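PDB 3RR6: 2-hydroxyhepta-2,4-diene-1,7-dioate isomerase from Mycobacterium abscessus, which is of uncertain function but probably binds a metal ion and may act as an isomerase or acetylpyruvate hydrolase. Local coordinates for residues A60-S65 and G226-T231; K72-H77 and S201-L206; V115-E120 and I189-N194; A185-R190 and V248-I253. All coordinates share one frame; numbering follows the deposited sequence.

Contact 1: residues A60-S65 and G226-T231; sequences APILAS and GDVILT. With EDO (1,2-ethanediol), chain P.
S65 reaches across to D227 with its hydroxyl, and OG donates to OD1 over 2.6 Å, meeting the syn lone pair on the side of the second carboxylate oxygen. The torsion chi1 of 86° folds OG in between the backbone N and carbonyl carbon of S65, which keeps it beside its own N-H. That N-H also leans on D227 OD1, but weakly, with S65 N 3.2 Å away and the bond well bent. Water 1 takes the same S65 N at 2.9 Å and gives a proton to D227 OD1, closing a small ring. The other carboxylate oxygen, OD2, pairs with K66 and accepts from the backbone N of L224. Next to this polar end, A64 CB presses on G226 O at 3.2 Å. Its other neighbour is V228 CG2, 4.0 Å from A64 CB. The I62 and V228 side chains run past one another in opposing senses, I62 CG2 4.1 Å from V228 CG2. An ethanediol, probably from the crystallisation liquor, accepts from L63 N. With both oxygens engaged, the D227 carboxylate has its rotation fixed, and the lysine probably favours its charged form where the 60-65 loop leads into strand 67-70, the parallel neighbour of strand 228-230.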
loop_
_atom_site.group_PDB
_atom_site.type_symbol
_atom_site.label_atom_id
_atom_site.label_comp_id
_atom_site.label_asym_id
_atom_site.label_seq_id
_atom_site.Cartn_x
_atom_site.Cartn_y
_atom_site.Cartn_z
ATOM N N ALA A 60 5.981 4.482 8.080
ATOM C CA ALA A 60 5.432 3.355 7.326
ATOM C C ALA A 60 5.078 2.265 8.335
ATOM O O ALA A 60 5.830 2.043 9.281
ATOM C CB ALA A 60 6.427 2.826 6.306
ATOM N N PRO A 61 3.926 1.599 8.155
ATOM C CA PRO A 61 3.399 0.773 9.258
ATOM C C PRO A 61 4.026 -0.604 9.465
ATOM O O PRO A 61 3.664 -1.296 10.422
ATOM C CB PRO A 61 1.921 0.622 8.891
ATOM C CG PRO A 61 1.883 0.777 7.416
ATOM C CD PRO A 61 2.904 1.833 7.119
ATOM N N ILE A 62 4.931 -1.006 8.583
ATOM C CA ILE A 62 5.518 -2.342 8.653
ATOM C C ILE A 62 6.896 -2.317 8.004
ATOM O O ILE A 62 7.166 -1.477 7.139
ATOM C CB ILE A 62 4.587 -3.367 7.942
ATOM C CG1 ILE A 62 4.837 -4.784 8.439
ATOM C CG2 ILE A 62 4.723 -3.265 6.431
ATOM C CD1 ILE A 62 4.103 -5.111 9.707
ATOM N N LEU A 63 7.767 -3.215 8.452
ATOM C CA LEU A 63 9.050 -3.457 7.822
ATOM C C LEU A 63 8.878 -4.628 6.851
ATOM O O LEU A 63 8.763 -5.784 7.274
ATOM C CB LEU A 63 10.096 -3.785 8.891
ATOM C CG LEU A 63 10.334 -2.678 9.925
ATOM C CD1 LEU A 63 11.356 -3.154 10.972
ATOM C CD2 LEU A 63 10.785 -1.411 9.233
ATOM N N ALA A 64 8.777 -4.307 5.562
ATOM C CA ALA A 64 8.537 -5.299 4.509
ATOM C C ALA A 64 9.831 -5.777 3.900
ATOM O O ALA A 64 10.713 -4.967 3.617
ATOM C CB ALA A 64 7.656 -4.685 3.396
ATOM N N SER A 65 9.953 -7.082 3.676
ATOM C CA SER A 65 11.137 -7.597 2.980
ATOM C C SER A 65 11.077 -7.274 1.488
ATOM O O SER A 65 12.105 -7.024 0.867
ATOM C CB SER A 65 11.347 -9.095 3.221
ATOM O OG SER A 65 10.627 -9.905 2.318
ATOM N N GLY A 226 5.110 -9.423 6.953
ATOM C CA GLY A 226 5.466 -8.052 6.673
ATOM C C GLY A 226 5.531 -7.698 5.201
ATOM O O GLY A 226 5.512 -6.521 4.857
ATOM N N ASP A 227 5.621 -8.698 4.322
ATOM C CA ASP A 227 5.604 -8.414 2.890
ATOM C C ASP A 227 4.307 -7.699 2.496
ATOM O O ASP A 227 3.242 -7.937 3.068
ATOM C CB ASP A 227 5.768 -9.688 2.059
ATOM C CG ASP A 227 7.199 -10.192 2.018
ATOM O OD1 ASP A 227 8.115 -9.494 2.524
ATOM O OD2 ASP A 227 7.400 -11.300 1.473
ATOM N N VAL A 228 4.420 -6.838 1.502
ATOM C CA VAL A 228 3.306 -6.031 1.023
ATOM C C VAL A 228 2.990 -6.418 -0.412
ATOM O O VAL A 228 3.903 -6.571 -1.222
ATOM C CB VAL A 228 3.655 -4.547 1.102
ATOM C CG1 VAL A 228 2.587 -3.684 0.429
ATOM C CG2 VAL A 228 3.832 -4.118 2.560
ATOM N N ILE A 229 1.704 -6.588 -0.718
ATOM C CA ILE A 229 1.249 -6.757 -2.098
ATOM C C ILE A 229 0.282 -5.626 -2.446
ATOM O O ILE A 229 -0.791 -5.500 -1.847
ATOM C CB ILE A 229 0.549 -8.104 -2.360
ATOM C CG1 ILE A 229 1.423 -9.275 -1.914
ATOM C CG2 ILE A 229 0.215 -8.207 -3.863
ATOM C CD1 ILE A 229 0.682 -10.632 -1.918
ATOM N N LEU A 230 0.669 -4.786 -3.400
ATOM C CA LEU A 230 -0.204 -3.718 -3.894
ATOM C C LEU A 230 -1.138 -4.312 -4.938
ATOM O O LEU A 230 -0.692 -5.011 -5.845
ATOM C CB LEU A 230 0.616 -2.580 -4.491
ATOM C CG LEU A 230 1.651 -1.927 -3.578
ATOM C CD1 LEU A 230 2.319 -0.770 -4.296
ATOM C CD2 LEU A 230 1.004 -1.445 -2.280
ATOM N N THR A 231 -2.427 -4.030 -4.820
ATOM C CA THR A 231 -3.437 -4.779 -5.577
ATOM C C THR A 231 -3.865 -4.171 -6.919
ATOM O O THR A 231 -4.747 -4.711 -7.575
ATOM C CB THR A 231 -4.684 -5.018 -4.720
ATOM O OG1 THR A 231 -5.237 -3.759 -4.309
ATOM C CG2 THR A 231 -4.334 -5.877 -3.489
HETATM C C1 EDO P . 6.662 -4.461 12.078
HETATM O O1 EDO P . 7.383 -4.904 10.919
HETATM C C2 EDO P . 6.266 -5.655 12.945
HETATM O O2 EDO P . 7.225 -5.843 13.991
HETATM O O HOH W 1 8.793 -9.141 5.412
#

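Contact 2: residues K72-H77 and S201-L206; sequences KNYAAH and SRTSLL. With EDO (1,2-ethanediol), chain O.
Y74 and L206 both carry CG opposite their carbonyl carbon and beside their backbone N (chi1 -83° and -72°), and this sends the two side chains out next to each other in the same direction. L206 CD2 sits over one face of the phenol ring, toward its rim and 3.9 Å from the centroid, a CH-pi contact. R202 O lies near the ring plane at the edge, 3.5 Å from Y74 CE2. The same CD2 methyl touches N73 ND2, whose amide hydrogen-bonds onward to T231 O. Between the backbones, A75 N donates to L205 O at 2.8 Å, nearly straight at 170° and in the carbonyl plane. Y74 CA leans on this carbonyl too, at 3.4 Å from L205 O. Water 2 adds a second tie, 2.7 Å from A75 O and also hydrogen-bonded to S201 OG. L205 lays CD2 against the backbone of H77, 3.8 Å from its C. An ethanediol, probably left from crystallisation, accepts from Y74 N via O1. A single beta bridge of Y74 with L206 fastens an irregular loop to the residue after the short 3-10 turn 203-205, at the end of strand 196-202, an outermost strand within this chain of a five-stranded sheet.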
loop_
_atom_site.group_PDB
_atom_site.type_symbol
_atom_site.label_atom_id
_atom_site.label_comp_id
_atom_site.label_asym_id
_atom_site.label_seq_id
_atom_site.Cartn_x
_atom_site.Cartn_y
_atom_site.Cartn_z
ATOM N N LYS A 72 -2.412 -2.550 -13.215
ATOM C CA LYS A 72 -3.822 -2.274 -13.525
ATOM C C LYS A 72 -4.817 -2.975 -12.561
ATOM O O LYS A 72 -4.912 -2.572 -11.406
ATOM C CB LYS A 72 -4.077 -2.603 -15.000
ATOM C CG LYS A 72 -3.167 -1.796 -15.939
ATOM C CD LYS A 72 -3.394 -2.132 -17.404
ATOM C CE LYS A 72 -2.422 -1.373 -18.292
ATOM N NZ LYS A 72 -1.015 -1.768 -18.026
ATOM N N ASN A 73 -5.563 -3.979 -13.034
ATOM C CA ASN A 73 -6.406 -4.862 -12.187
ATOM C C ASN A 73 -7.781 -4.346 -11.742
ATOM O O ASN A 73 -8.389 -4.924 -10.837
ATOM C CB ASN A 73 -5.640 -5.382 -10.947
ATOM C CG ASN A 73 -6.258 -6.647 -10.359
ATOM O OD1 ASN A 73 -6.748 -7.506 -11.102
ATOM N ND2 ASN A 73 -6.225 -6.770 -9.026
ATOM N N TYR A 74 -8.274 -3.287 -12.378
ATOM C CA TYR A 74 -9.628 -2.797 -12.124
ATOM C C TYR A 74 -10.496 -2.835 -13.371
ATOM O O TYR A 74 -10.074 -2.395 -14.453
ATOM C CB TYR A 74 -9.592 -1.354 -11.617
ATOM C CG TYR A 74 -9.325 -1.221 -10.141
ATOM C CD1 TYR A 74 -8.040 -1.332 -9.633
ATOM C CD2 TYR A 74 -10.364 -0.994 -9.251
ATOM C CE1 TYR A 74 -7.798 -1.211 -8.276
ATOM C CE2 TYR A 74 -10.140 -0.872 -7.895
ATOM C CZ TYR A 74 -8.852 -0.975 -7.410
ATOM O OH TYR A 74 -8.612 -0.863 -6.068
ATOM N N ALA A 75 -11.724 -3.312 -13.204
ATOM C CA ALA A 75 -12.757 -3.148 -14.222
ATOM C C ALA A 75 -13.208 -1.692 -14.244
ATOM O O ALA A 75 -13.204 -1.019 -13.217
ATOM C CB ALA A 75 -13.948 -4.053 -13.913
ATOM N N ALA A 76 -13.621 -1.225 -15.418
ATOM C CA ALA A 76 -14.149 0.137 -15.572
ATOM C C ALA A 76 -15.499 0.360 -14.882
ATOM O O ALA A 76 -15.778 1.461 -14.398
ATOM C CB ALA A 76 -14.255 0.480 -17.051
ATOM N N HIS A 77 -16.332 -0.678 -14.835
ATOM C CA HIS A 77 -17.707 -0.569 -14.354
ATOM C C HIS A 77 -18.173 -1.939 -13.875
ATOM O O HIS A 77 -17.670 -2.962 -14.340
ATOM C CB HIS A 77 -18.600 -0.056 -15.502
ATOM C CG HIS A 77 -20.005 0.294 -15.100
ATOM N ND1 HIS A 77 -21.024 -0.633 -15.070
ATOM C CD2 HIS A 77 -20.567 1.480 -14.764
ATOM C CE1 HIS A 77 -22.148 -0.040 -14.708
ATOM N NE2 HIS A 77 -21.898 1.243 -14.518
ATOM N N SER A 201 -12.728 4.706 -7.336
ATOM C CA SER A 201 -13.334 3.442 -7.709
ATOM C C SER A 201 -13.685 2.674 -6.443
ATOM O O SER A 201 -13.687 3.244 -5.354
ATOM C CB SER A 201 -12.386 2.642 -8.595
ATOM O OG SER A 201 -13.066 1.531 -9.173
ATOM N N ARG A 202 -14.017 1.400 -6.592
ATOM C CA ARG A 202 -14.298 0.543 -5.450
ATOM C C ARG A 202 -13.566 -0.780 -5.651
ATOM O O ARG A 202 -13.409 -1.248 -6.779
ATOM C CB ARG A 202 -15.803 0.300 -5.298
ATOM C CG ARG A 202 -16.645 1.568 -5.133
ATOM C CD ARG A 202 -18.081 1.240 -4.730
ATOM N NE ARG A 202 -18.127 0.726 -3.368
ATOM C CZ ARG A 202 -18.086 1.475 -2.267
ATOM N NH1 ARG A 202 -18.037 2.803 -2.343
ATOM N NH2 ARG A 202 -18.101 0.886 -1.077
ATOM N N THR A 203 -13.125 -1.382 -4.555
ATOM C CA THR A 203 -12.350 -2.622 -4.648
ATOM C C THR A 203 -13.200 -3.821 -5.097
ATOM O O THR A 203 -12.669 -4.888 -5.383
ATOM C CB THR A 203 -11.643 -2.954 -3.314
ATOM O OG1 THR A 203 -12.620 -3.150 -2.289
ATOM C CG2 THR A 203 -10.675 -1.836 -2.896
ATOM N N SER A 204 -14.517 -3.648 -5.162
ATOM C CA SER A 204 -15.398 -4.630 -5.793
ATOM C C SER A 204 -15.193 -4.737 -7.303
ATOM O O SER A 204 -15.692 -5.689 -7.927
ATOM C CB SER A 204 -16.865 -4.316 -5.476
ATOM O OG SER A 204 -17.157 -2.943 -5.675
ATOM N N LEU A 205 -14.464 -3.778 -7.887
ATOM C CA LEU A 205 -14.082 -3.845 -9.293
ATOM C C LEU A 205 -12.687 -4.455 -9.534
ATOM O O LEU A 205 -12.196 -4.438 -10.659
ATOM C CB LEU A 205 -14.204 -2.447 -9.938
ATOM C CG LEU A 205 -15.627 -1.870 -9.881
ATOM C CD1 LEU A 205 -15.682 -0.510 -10.561
ATOM C CD2 LEU A 205 -16.640 -2.824 -10.507
ATOM N N LEU A 206 -12.043 -5.013 -8.504
ATOM C CA LEU A 206 -10.781 -5.745 -8.735
ATOM C C LEU A 206 -11.032 -6.941 -9.656
ATOM O O LEU A 206 -11.952 -7.747 -9.411
ATOM C CB LEU A 206 -10.176 -6.225 -7.415
ATOM C CG LEU A 206 -9.557 -5.175 -6.500
ATOM C CD1 LEU A 206 -9.185 -5.797 -5.157
ATOM C CD2 LEU A 206 -8.327 -4.550 -7.127
HETATM C C1 EDO O . -7.289 0.175 -14.061
HETATM O O1 EDO O . -6.716 -1.044 -13.567
HETATM C C2 EDO O . -7.257 0.189 -15.575
HETATM O O2 EDO O . -5.920 0.384 -16.045
HETATM O O HOH W 2 -12.851 1.228 -11.725
#

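Contact 3: residues V115-E120 and I189-N194; sequences VHHEGE and IRTEVN
G119 and T191 face each other and share one acceptor: OE1 of Q199 is hydrogen-bonded by the backbone N of G119 and by T191 OG1. Since G119 has no side chain, T191 OG1 can settle 3.7 Å from G119 CA. The other branch of the threonine, CG2, is laid over one face of the H117 imidazole, a CH-pi contact 4.0 Å from the ring centroid and 27° off its normal. H117 gets there because chi1 of 56° tucks its ring between its backbone N and carbonyl carbon. V193 adds its CG2 at an oblique angle to the same ring, 3.7 Å from H117 CD2. At the other end I189 CD1 touches the main chain 3.6 Å from E120 CA. Facing away, R190 NE makes a salt bridge to E192 OE2 at 2.9 Å, that oxygen close to the guanidinium plane. No metal is modelled, and E120 OE1 accepts from the backbone N of G232; in FAA hydrolase relatives a Glu-x-Glu pair like E118 and E120 commonly serves a metal site. The chemistry is thus mainly apolar packing of two nearly antiparallel strands, with the Q199 side-chain oxygen taking the G119 N-H and the T191 hydroxyl.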
loop_
_atom_site.group_PDB
_atom_site.type_symbol
_atom_site.label_atom_id
_atom_site.label_comp_id
_atom_site.label_asym_id
_atom_site.label_seq_id
_atom_site.Cartn_x
_atom_site.Cartn_y
_atom_site.Cartn_z
ATOM N N VAL A 115 6.241 11.736 -13.780
ATOM C CA VAL A 115 5.999 10.851 -12.637
ATOM C C VAL A 115 4.510 10.856 -12.302
ATOM O O VAL A 115 3.905 11.921 -12.195
ATOM C CB VAL A 115 6.823 11.284 -11.412
ATOM C CG1 VAL A 115 6.520 10.376 -10.205
ATOM C CG2 VAL A 115 8.324 11.230 -11.737
ATOM N N HIS A 116 3.920 9.667 -12.163
ATOM C CA HIS A 116 2.482 9.527 -11.925
ATOM C C HIS A 116 2.157 8.893 -10.585
ATOM O O HIS A 116 2.928 8.074 -10.076
ATOM C CB HIS A 116 1.858 8.669 -13.024
ATOM C CG HIS A 116 1.764 9.355 -14.346
ATOM N ND1 HIS A 116 0.957 8.893 -15.362
ATOM C CD2 HIS A 116 2.364 10.473 -14.822
ATOM C CE1 HIS A 116 1.071 9.694 -16.408
ATOM N NE2 HIS A 116 1.915 10.661 -16.107
ATOM N N HIS A 117 1.006 9.275 -10.032
ATOM C CA HIS A 117 0.424 8.626 -8.859
ATOM C C HIS A 117 -0.396 7.406 -9.258
ATOM O O HIS A 117 -1.044 7.395 -10.308
ATOM C CB HIS A 117 -0.500 9.596 -8.087
ATOM C CG HIS A 117 -1.607 10.191 -8.916
ATOM N ND1 HIS A 117 -2.743 9.491 -9.272
ATOM C CD2 HIS A 117 -1.750 11.426 -9.452
ATOM C CE1 HIS A 117 -3.528 10.268 -9.999
ATOM N NE2 HIS A 117 -2.951 11.450 -10.122
ATOM N N GLU A 118 -0.429 6.416 -8.370
ATOM C CA GLU A 118 -1.247 5.210 -8.546
ATOM C C GLU A 118 -1.730 4.747 -7.172
ATOM O O GLU A 118 -1.027 4.028 -6.459
ATOM C CB GLU A 118 -0.452 4.100 -9.260
ATOM C CG GLU A 118 0.008 4.511 -10.668
ATOM C CD GLU A 118 0.680 3.428 -11.479
ATOM O OE1 GLU A 118 0.741 2.274 -11.038
ATOM O OE2 GLU A 118 1.175 3.768 -12.587
ATOM N N GLY A 119 -2.923 5.186 -6.779
ATOM C CA GLY A 119 -3.446 4.829 -5.459
ATOM C C GLY A 119 -3.885 3.382 -5.429
ATOM O O GLY A 119 -4.538 2.926 -6.360
ATOM N N GLU A 120 -3.529 2.656 -4.363
ATOM C CA GLU A 120 -3.796 1.208 -4.285
ATOM C C GLU A 120 -4.125 0.730 -2.877
ATOM O O GLU A 120 -3.614 1.248 -1.891
ATOM C CB GLU A 120 -2.593 0.401 -4.803
ATOM C CG GLU A 120 -1.974 0.993 -6.064
ATOM C CD GLU A 120 -1.315 0.024 -7.000
ATOM O OE1 GLU A 120 -1.207 -1.176 -6.692
ATOM O OE2 GLU A 120 -0.954 0.476 -8.109
ATOM N N ILE A 189 -11.984 3.609 -2.974
ATOM C CA ILE A 189 -10.608 4.080 -3.039
ATOM C C ILE A 189 -10.598 5.353 -3.873
ATOM O O ILE A 189 -11.223 5.403 -4.936
ATOM C CB ILE A 189 -9.651 2.994 -3.622
ATOM C CG1 ILE A 189 -8.229 3.539 -3.759
ATOM C CG2 ILE A 189 -10.155 2.451 -4.969
ATOM C CD1 ILE A 189 -7.203 2.449 -3.986
ATOM N N ARG A 190 -9.924 6.393 -3.388
ATOM C CA ARG A 190 -9.850 7.628 -4.165
ATOM C C ARG A 190 -8.506 8.319 -4.009
ATOM O O ARG A 190 -7.872 8.233 -2.953
ATOM C CB ARG A 190 -11.020 8.558 -3.825
ATOM C CG ARG A 190 -10.802 9.507 -2.707
ATOM C CD ARG A 190 -11.890 10.586 -2.684
ATOM N NE ARG A 190 -11.685 11.423 -1.516
ATOM C CZ ARG A 190 -12.089 11.125 -0.283
ATOM N NH1 ARG A 190 -12.769 10.014 -0.028
ATOM N NH2 ARG A 190 -11.826 11.967 0.702
ATOM N N THR A 191 -8.063 8.983 -5.070
ATOM C CA THR A 191 -6.795 9.709 -5.059
ATOM C C THR A 191 -7.069 11.167 -5.362
ATOM O O THR A 191 -7.813 11.466 -6.306
ATOM C CB THR A 191 -5.837 9.166 -6.120
ATOM O OG1 THR A 191 -5.618 7.774 -5.884
ATOM C CG2 THR A 191 -4.498 9.913 -6.089
ATOM N N GLU A 192 -6.488 12.054 -4.554
ATOM C CA GLU A 192 -6.612 13.500 -4.751
ATOM C C GLU A 192 -5.240 14.135 -4.931
ATOM O O GLU A 192 -4.279 13.748 -4.278
ATOM C CB GLU A 192 -7.338 14.162 -3.568
ATOM C CG GLU A 192 -8.758 13.698 -3.350
ATOM C CD GLU A 192 -9.458 14.404 -2.190
ATOM O OE1 GLU A 192 -8.861 15.328 -1.588
ATOM O OE2 GLU A 192 -10.621 14.041 -1.896
ATOM N N VAL A 193 -5.159 15.115 -5.823
ATOM C CA VAL A 193 -3.966 15.943 -5.969
ATOM C C VAL A 193 -4.411 17.380 -5.724
ATOM O O VAL A 193 -5.278 17.902 -6.433
ATOM C CB VAL A 193 -3.331 15.799 -7.356
ATOM C CG1 VAL A 193 -2.159 16.780 -7.534
ATOM C CG2 VAL A 193 -2.877 14.364 -7.592
ATOM N N ASN A 194 -3.842 17.996 -4.692
ATOM C CA ASN A 194 -4.214 19.362 -4.293
ATOM C C ASN A 194 -5.731 19.517 -4.114
ATOM O O ASN A 194 -6.312 20.533 -4.498
ATOM C CB ASN A 194 -3.664 20.371 -5.299
ATOM C CG ASN A 194 -2.183 20.227 -5.509
ATOM O OD1 ASN A 194 -1.450 19.865 -4.582
ATOM N ND2 ASN A 194 -1.728 20.492 -6.732
#

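Contact 4: residues A185-R190 and V248-I253; sequences ADLEIR and VTIEGI
I189 and I250 form a non-hydrogen-bonded pair at the heart of an antiparallel strand pairing, 188-190 with 248-250, in the middle of a five-stranded sheet. The strand directions differ by 175°, and the CA atoms of this pair are 4.5 Å apart. Next along, R190 and T249 make the hydrogen-bonded pair: R190 N donates to T249 O at 2.9 Å, and T249 N returns the bond to R190 O at 2.8 Å. In the other direction E251 N gives to E188 O, also at 2.9 Å. There the pairing would end, but the extended E251 side chain swings back and offers OE1 to E188 N, 2.9 Å away and nearly straight at 166°, through the anti lone pair. The type II turn 250-253, with G252 at positive phi, carries the chain away just after E251. On one face of the sheet I189 and I250 run side by side, CD1 against CD1 at 3.9 Å, and L187 crosses I250 at about a right angle. On the other face T249 CB lies over one face of the R190 guanidinium, toward its rim, with R190 NH1 3.8 Å from T249 CG2. R190 NE is held by E192, and R190 NH1 adds a long, weak ion pair at its edge with E188 OE2, while E188 OE1 is held by R200. E251 OE1 has a second partner, R202. A carboxylate thus stands in for a backbone carbonyl at the strand's end, and R200 and R202 probably offset the nearby negative charges of E188 and E251.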
loop_
_atom_site.group_PDB
_atom_site.type_symbol
_atom_site.label_atom_id
_atom_site.label_comp_id
_atom_site.label_asym_id
_atom_site.label_seq_id
_atom_site.Cartn_x
_atom_site.Cartn_y
_atom_site.Cartn_z
ATOM N N ALA A 185 -13.629 -6.542 0.247
ATOM C CA ALA A 185 -14.461 -6.898 -0.910
ATOM C C ALA A 185 -15.092 -5.703 -1.637
ATOM O O ALA A 185 -15.279 -5.768 -2.852
ATOM C CB ALA A 185 -15.547 -7.891 -0.492
ATOM N N ASP A 186 -15.428 -4.634 -0.913
ATOM C CA ASP A 186 -16.143 -3.497 -1.520
ATOM C C ASP A 186 -15.896 -2.165 -0.808
ATOM O O ASP A 186 -16.795 -1.588 -0.190
ATOM C CB ASP A 186 -17.651 -3.790 -1.578
ATOM C CG ASP A 186 -18.424 -2.746 -2.359
ATOM O OD1 ASP A 186 -17.830 -2.092 -3.245
ATOM O OD2 ASP A 186 -19.637 -2.570 -2.077
ATOM N N LEU A 187 -14.674 -1.665 -0.931
ATOM C CA LEU A 187 -14.266 -0.412 -0.299
ATOM C C LEU A 187 -14.025 0.665 -1.341
ATOM O O LEU A 187 -13.420 0.388 -2.367
ATOM C CB LEU A 187 -12.951 -0.638 0.453
ATOM C CG LEU A 187 -12.948 -1.716 1.540
ATOM C CD1 LEU A 187 -11.539 -1.905 2.111
ATOM C CD2 LEU A 187 -13.961 -1.389 2.631
ATOM N N GLU A 188 -14.456 1.899 -1.072
ATOM C CA GLU A 188 -14.083 3.022 -1.944
ATOM C C GLU A 188 -12.603 3.335 -1.828
ATOM O O GLU A 188 -12.037 3.335 -0.724
ATOM C CB GLU A 188 -14.876 4.301 -1.638
ATOM C CG GLU A 188 -14.622 5.390 -2.697
ATOM C CD GLU A 188 -15.211 6.752 -2.370
ATOM O OE1 GLU A 188 -16.310 7.032 -2.864
ATOM O OE2 GLU A 188 -14.546 7.550 -1.664
ATOM N N ILE A 189 -11.984 3.609 -2.974
ATOM C CA ILE A 189 -10.608 4.080 -3.039
ATOM C C ILE A 189 -10.598 5.353 -3.873
ATOM O O ILE A 189 -11.223 5.403 -4.936
ATOM C CB ILE A 189 -9.651 2.994 -3.622
ATOM C CG1 ILE A 189 -8.229 3.539 -3.759
ATOM C CG2 ILE A 189 -10.155 2.451 -4.969
ATOM C CD1 ILE A 189 -7.203 2.449 -3.986
ATOM N N ARG A 190 -9.924 6.393 -3.388
ATOM C CA ARG A 190 -9.850 7.628 -4.165
ATOM C C ARG A 190 -8.506 8.319 -4.009
ATOM O O ARG A 190 -7.872 8.233 -2.953
ATOM C CB ARG A 190 -11.020 8.558 -3.825
ATOM C CG ARG A 190 -10.802 9.507 -2.707
ATOM C CD ARG A 190 -11.890 10.586 -2.684
ATOM N NE ARG A 190 -11.685 11.423 -1.516
ATOM C CZ ARG A 190 -12.089 11.125 -0.283
ATOM N NH1 ARG A 190 -12.769 10.014 -0.028
ATOM N NH2 ARG A 190 -11.826 11.967 0.702
ATOM N N VAL A 248 -4.264 9.432 -0.919
ATOM C CA VAL A 248 -5.049 8.275 -1.292
ATOM C C VAL A 248 -5.875 7.906 -0.075
ATOM O O VAL A 248 -5.335 7.741 1.015
ATOM C CB VAL A 248 -4.159 7.082 -1.713
ATOM C CG1 VAL A 248 -5.011 5.914 -2.188
ATOM C CG2 VAL A 248 -3.158 7.499 -2.817
ATOM N N THR A 249 -7.184 7.795 -0.265
ATOM C CA THR A 249 -8.107 7.506 0.826
ATOM C C THR A 249 -8.821 6.186 0.523
ATOM O O THR A 249 -9.321 5.969 -0.584
ATOM C CB THR A 249 -9.127 8.655 1.011
ATOM O OG1 THR A 249 -8.421 9.872 1.313
ATOM C CG2 THR A 249 -10.129 8.335 2.117
ATOM N N ILE A 250 -8.844 5.287 1.501
ATOM C CA ILE A 250 -9.580 4.032 1.361
ATOM C C ILE A 250 -10.572 3.891 2.504
ATOM O O ILE A 250 -10.221 4.024 3.680
ATOM C CB ILE A 250 -8.641 2.795 1.289
ATOM C CG1 ILE A 250 -7.724 2.908 0.071
ATOM C CG2 ILE A 250 -9.462 1.489 1.213
ATOM C CD1 ILE A 250 -6.788 1.719 -0.147
ATOM N N GLU A 251 -11.822 3.642 2.129
ATOM C CA GLU A 251 -12.909 3.391 3.061
ATOM C C GLU A 251 -12.509 2.333 4.087
ATOM O O GLU A 251 -12.009 1.258 3.727
ATOM C CB GLU A 251 -14.142 2.923 2.266
ATOM C CG GLU A 251 -15.369 2.651 3.103
ATOM C CD GLU A 251 -16.553 2.188 2.278
ATOM O OE1 GLU A 251 -16.437 2.087 1.033
ATOM O OE2 GLU A 251 -17.622 1.931 2.885
ATOM N N GLY A 252 -12.701 2.660 5.364
ATOM C CA GLY A 252 -12.395 1.736 6.455
ATOM C C GLY A 252 -10.949 1.732 6.908
ATOM O O GLY A 252 -10.606 1.039 7.877
ATOM N N ILE A 253 -10.096 2.494 6.224
ATOM C CA ILE A 253 -8.692 2.597 6.608
ATOM C C ILE A 253 -8.353 4.031 7.018
ATOM O O ILE A 253 -8.033 4.288 8.179
ATOM C CB ILE A 253 -7.740 2.110 5.479
ATOM C CG1 ILE A 253 -8.072 0.665 5.080
ATOM C CG2 ILE A 253 -6.280 2.218 5.948
ATOM C CD1 ILE A 253 -7.209 0.089 3.966
HETATM O O HOH W 3 -12.408 6.645 -0.245
#

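Strand 188-193 ties three of the contacts together. Contact 4 pairs it with strand 245-250, contact 3 packs one of its faces against strand 115-125, and contact 2 begins on the last residues of its other neighbour, strand 196-202. Contacts 3 and 4 share I189 and R190, and their centres are about 12 Å apart, as are those of contacts 2 and 4. Contact 1 stands off, its centre about 18 to 22 Å from theirs, yet strand 228-230 neighbours strand 115-125, and T231 O meets N73 ND2. Along the chain, contacts 2 and 3 nest inside the loop closed by contact 1, which contact 4 crosses, so distant stretches interlock in one FAA hydrolase-type fold.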